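Local coordinates for protein endolysin 2638A (Staphylococcus phage 2638A, PDB 7AQH) that degrades the peptidoglycan of the staphylococcal host to release new phage, this C-terminal SH3b domain binding the cell wall, at residues H15-I27 with T84-I94. Numbering follows the deposited sequence.
Sequences HASFTVTAPEGII and TGKVGKLWGEI
Phe18 brings the far end of its ring, CZ, to 3.3 Å from Gly92 CA, at an oblique angle. Its CG stands anti to the backbone N (chi1 -175°), which carries the ring across toward 90-94. Glu93 N stands above one face of the ring, displaced from its centre. Leu90 CG meets the ring near its plane, at the edge. Ile94 crosses it obliquely, with CG1 3.9 Å from Phe18 CD2. The other branch of Ile94, CG2, reaches the methyl of Ala16. Gly92 has no side chain, and the Phe18 ring and the Thr19 carbonyl both close in on its CA.

The backbones pair antiparallel. Thr19 and Glu93 form a hydrogen-bonded pair. Thr19 N donates to Glu93 O at 3.1 Å, nearly straight at 166°, and Glu93 N returns a bond to Thr19 O. Thr21 N then bonds Trp91 O at 3.0 Å. Thr21 turns OG1 anti to its backbone N (chi1 -169°), which places CG2 between N and the carbonyl carbon, on the side of the Trp91-Gly92 peptide.

Ile26, beyond the turn at 22-25, brings CD1 to the edge of the Trp91 indole, near its plane. Ile26 CD1 lies 4.0 Å from Trp91 CB, and CG2 comes close to CE3. Pro76 of strand 72-77 touches both side chains. Phe18 also packs on Ile49 and Val77.

The short strand 92-93 thus adds the C-terminal end of the chain to strand 10-20, which also pairs with 48-51. Such antiparallel pairing around a hydrophobic interior is typical of the small, curled SH3-like beta fold of SH3b cell wall-binding domains.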
loop_
_atom_site.group_PDB
_atom_site.type_symbol
_atom_site.label_atom_id
_atom_site.label_comp_id
_atom_site.label_asym_id
_atom_site.label_seq_id
_atom_site.Cartn_x
_atom_site.Cartn_y
_atom_site.Cartn_z
ATOM N N HIS A 15 -11.863 -3.777 -3.262
ATOM C CA HIS A 15 -11.711 -3.503 -4.685
ATOM C C HIS A 15 -12.022 -2.031 -4.917
ATOM O O HIS A 15 -13.187 -1.622 -4.859
ATOM C CB HIS A 15 -12.644 -4.395 -5.503
ATOM C CG HIS A 15 -12.356 -5.856 -5.358
ATOM N ND1 HIS A 15 -11.176 -6.430 -5.780
ATOM C CD2 HIS A 15 -13.085 -6.858 -4.810
ATOM C CE1 HIS A 15 -11.197 -7.724 -5.510
ATOM N NE2 HIS A 15 -12.344 -8.009 -4.920
ATOM N N ALA A 16 -10.987 -1.242 -5.199
ATOM C CA ALA A 16 -11.162 0.180 -5.462
ATOM C C ALA A 16 -9.936 0.705 -6.201
ATOM O O ALA A 16 -8.923 0.011 -6.337
ATOM C CB ALA A 16 -11.404 0.959 -4.164
ATOM N N SER A 17 -10.046 1.943 -6.681
ATOM C CA SER A 17 -8.985 2.618 -7.414
ATOM C C SER A 17 -8.350 3.694 -6.544
ATOM O O SER A 17 -9.028 4.343 -5.741
ATOM C CB SER A 17 -9.505 3.253 -8.702
ATOM O OG SER A 17 -10.415 4.297 -8.410
ATOM N N PHE A 18 -7.043 3.884 -6.709
ATOM C CA PHE A 18 -6.283 4.872 -5.955
ATOM C C PHE A 18 -5.527 5.785 -6.911
ATOM O O PHE A 18 -4.826 5.307 -7.810
ATOM C CB PHE A 18 -5.303 4.197 -4.988
ATOM C CG PHE A 18 -4.571 5.158 -4.088
ATOM C CD1 PHE A 18 -3.385 5.748 -4.494
ATOM C CD2 PHE A 18 -5.066 5.465 -2.831
ATOM C CE1 PHE A 18 -2.708 6.630 -3.664
ATOM C CE2 PHE A 18 -4.394 6.345 -1.996
ATOM C CZ PHE A 18 -3.215 6.929 -2.411
ATOM N N THR A 19 -5.664 7.093 -6.708
ATOM C CA THR A 19 -4.947 8.102 -7.481
ATOM C C THR A 19 -3.933 8.793 -6.579
ATOM O O THR A 19 -4.304 9.390 -5.562
ATOM C CB THR A 19 -5.902 9.133 -8.086
ATOM O OG1 THR A 19 -7.172 8.522 -8.350
ATOM C CG2 THR A 19 -5.317 9.727 -9.369
ATOM N N VAL A 20 -2.656 8.713 -6.955
ATOM C CA VAL A 20 -1.594 9.269 -6.126
ATOM C C VAL A 20 -1.655 10.789 -6.174
ATOM O O VAL A 20 -1.673 11.394 -7.254
ATOM C CB VAL A 20 -0.224 8.751 -6.587
ATOM C CG1 VAL A 20 0.894 9.475 -5.853
ATOM C CG2 VAL A 20 -0.126 7.248 -6.375
ATOM N N THR A 21 -1.687 11.414 -4.998
ATOM C CA THR A 21 -1.648 12.863 -4.882
ATOM C C THR A 21 -0.394 13.357 -4.176
ATOM O O THR A 21 -0.213 14.573 -4.042
ATOM C CB THR A 21 -2.892 13.382 -4.145
ATOM O OG1 THR A 21 -2.966 14.807 -4.277
ATOM C CG2 THR A 21 -2.828 13.022 -2.670
ATOM N N ALA A 22 0.471 12.454 -3.725
ATOM C CA ALA A 22 1.705 12.856 -3.070
ATOM C C ALA A 22 2.600 13.591 -4.063
ATOM O O ALA A 22 2.814 13.101 -5.180
ATOM C CB ALA A 22 2.432 11.639 -2.501
ATOM N N PRO A 23 3.129 14.763 -3.703
ATOM C CA PRO A 23 3.891 15.556 -4.686
ATOM C C PRO A 23 5.004 14.781 -5.378
ATOM O O PRO A 23 5.074 14.768 -6.614
ATOM C CB PRO A 23 4.432 16.714 -3.836
ATOM C CG PRO A 23 3.445 16.843 -2.712
ATOM C CD PRO A 23 3.003 15.446 -2.405
ATOM N N GLU A 24 5.872 14.122 -4.609
ATOM C CA GLU A 24 7.033 13.415 -5.135
ATOM C C GLU A 24 6.724 11.961 -5.484
ATOM O O GLU A 24 7.651 11.170 -5.698
ATOM C CB GLU A 24 8.175 13.492 -4.115
ATOM C CG GLU A 24 9.428 12.693 -4.447
ATOM C CD GLU A 24 10.212 13.263 -5.608
ATOM O OE1 GLU A 24 10.320 14.505 -5.713
ATOM O OE2 GLU A 24 10.723 12.464 -6.421
ATOM N N GLY A 25 5.448 11.596 -5.573
ATOM C CA GLY A 25 5.091 10.232 -5.894
ATOM C C GLY A 25 5.236 9.323 -4.688
ATOM O O GLY A 25 5.588 9.741 -3.583
ATOM N N ILE A 26 4.962 8.042 -4.914
ATOM C CA ILE A 26 5.032 7.033 -3.865
ATOM C C ILE A 26 5.919 5.890 -4.339
ATOM O O ILE A 26 5.815 5.443 -5.486
ATOM C CB ILE A 26 3.633 6.511 -3.478
ATOM C CG1 ILE A 26 2.691 7.686 -3.215
ATOM C CG2 ILE A 26 3.723 5.619 -2.253
ATOM C CD1 ILE A 26 1.270 7.273 -2.919
ATOM N N ILE A 27 6.795 5.425 -3.452
ATOM C CA ILE A 27 7.694 4.318 -3.761
ATOM C C ILE A 27 6.962 3.005 -3.524
ATOM O O ILE A 27 6.327 2.812 -2.480
ATOM C CB ILE A 27 8.973 4.402 -2.914
ATOM C CG1 ILE A 27 9.745 5.684 -3.237
ATOM C CG2 ILE A 27 9.844 3.178 -3.144
ATOM C CD1 ILE A 27 10.979 5.885 -2.384
ATOM N N THR A 84 -2.032 2.051 18.629
ATOM C CA THR A 84 -3.268 2.789 18.848
ATOM C C THR A 84 -4.271 2.673 17.710
ATOM O O THR A 84 -5.461 2.917 17.939
ATOM C CB THR A 84 -2.973 4.279 19.089
ATOM O OG1 THR A 84 -2.257 4.813 17.968
ATOM C CG2 THR A 84 -2.143 4.461 20.350
ATOM N N GLY A 85 -3.838 2.309 16.504
ATOM C CA GLY A 85 -4.722 2.253 15.359
ATOM C C GLY A 85 -4.978 3.577 14.672
ATOM O O GLY A 85 -5.796 3.623 13.745
ATOM N N LYS A 86 -4.313 4.649 15.096
ATOM C CA LYS A 86 -4.496 5.956 14.474
ATOM C C LYS A 86 -3.851 5.975 13.092
ATOM O O LYS A 86 -2.694 5.577 12.932
ATOM C CB LYS A 86 -3.892 7.047 15.360
ATOM C CG LYS A 86 -3.974 8.445 14.770
ATOM C CD LYS A 86 -5.417 8.911 14.655
ATOM C CE LYS A 86 -5.504 10.356 14.188
ATOM N NZ LYS A 86 -4.831 10.570 12.875
ATOM N N VAL A 87 -4.596 6.443 12.091
ATOM C CA VAL A 87 -4.095 6.531 10.724
ATOM C C VAL A 87 -3.922 7.995 10.341
ATOM O O VAL A 87 -4.667 8.872 10.792
ATOM C CB VAL A 87 -5.025 5.809 9.727
ATOM C CG1 VAL A 87 -4.950 4.305 9.934
ATOM C CG2 VAL A 87 -6.459 6.299 9.880
ATOM N N GLY A 88 -2.925 8.252 9.493
ATOM C CA GLY A 88 -2.597 9.596 9.066
ATOM C C GLY A 88 -3.341 10.027 7.816
ATOM O O GLY A 88 -4.262 9.364 7.335
ATOM N N LYS A 89 -2.922 11.177 7.290
ATOM C CA LYS A 89 -3.503 11.714 6.069
ATOM C C LYS A 89 -3.316 10.742 4.910
ATOM O O LYS A 89 -2.281 10.081 4.792
ATOM C CB LYS A 89 -2.835 13.044 5.718
ATOM C CG LYS A 89 -3.496 13.803 4.573
ATOM C CD LYS A 89 -2.804 15.132 4.302
ATOM C CE LYS A 89 -2.824 16.038 5.524
ATOM N NZ LYS A 89 -2.190 17.352 5.213
ATOM N N LEU A 90 -4.329 10.652 4.055
ATOM C CA LEU A 90 -4.256 9.795 2.881
ATOM C C LEU A 90 -3.412 10.472 1.811
ATOM O O LEU A 90 -3.556 11.672 1.554
ATOM C CB LEU A 90 -5.653 9.496 2.334
ATOM C CG LEU A 90 -5.767 8.280 1.420
ATOM C CD1 LEU A 90 -5.351 7.008 2.149
ATOM C CD2 LEU A 90 -7.182 8.160 0.881
ATOM N N TRP A 91 -2.523 9.700 1.185
ATOM C CA TRP A 91 -1.634 10.217 0.151
ATOM C C TRP A 91 -2.276 10.233 -1.230
ATOM O O TRP A 91 -1.566 10.366 -2.232
ATOM C CB TRP A 91 -0.332 9.410 0.118
ATOM C CG TRP A 91 0.380 9.347 1.442
ATOM C CD1 TRP A 91 0.088 10.065 2.566
ATOM C CD2 TRP A 91 1.502 8.520 1.777
ATOM N NE1 TRP A 91 0.957 9.737 3.577
ATOM C CE2 TRP A 91 1.835 8.791 3.119
ATOM C CE3 TRP A 91 2.259 7.578 1.073
ATOM C CZ2 TRP A 91 2.890 8.154 3.770
ATOM C CZ3 TRP A 91 3.305 6.946 1.722
ATOM C CH2 TRP A 91 3.611 7.238 3.057
ATOM N N GLY A 92 -3.593 10.108 -1.300
ATOM C CA GLY A 92 -4.267 10.099 -2.580
ATOM C C GLY A 92 -5.763 10.077 -2.380
ATOM O O GLY A 92 -6.259 10.362 -1.288
ATOM N N GLU A 93 -6.481 9.731 -3.444
ATOM C CA GLU A 93 -7.933 9.665 -3.409
ATOM C C GLU A 93 -8.396 8.256 -3.755
ATOM O O GLU A 93 -7.745 7.542 -4.522
ATOM C CB GLU A 93 -8.563 10.675 -4.378
ATOM C CG GLU A 93 -8.460 12.121 -3.921
ATOM C CD GLU A 93 -8.954 13.095 -4.971
ATOM O OE1 GLU A 93 -9.182 12.665 -6.122
ATOM O OE2 GLU A 93 -9.096 14.292 -4.651
ATOM N N ILE A 94 -9.530 7.863 -3.183
ATOM C CA ILE A 94 -10.076 6.532 -3.420
ATOM C C ILE A 94 -11.464 6.630 -4.038
ATOM O O ILE A 94 -11.604 6.748 -5.255
ATOM C CB ILE A 94 -10.111 5.705 -2.121
ATOM C CG1 ILE A 94 -8.700 5.563 -1.545
ATOM C CG2 ILE A 94 -10.729 4.332 -2.376
ATOM C CD1 ILE A 94 -8.644 4.796 -0.245
#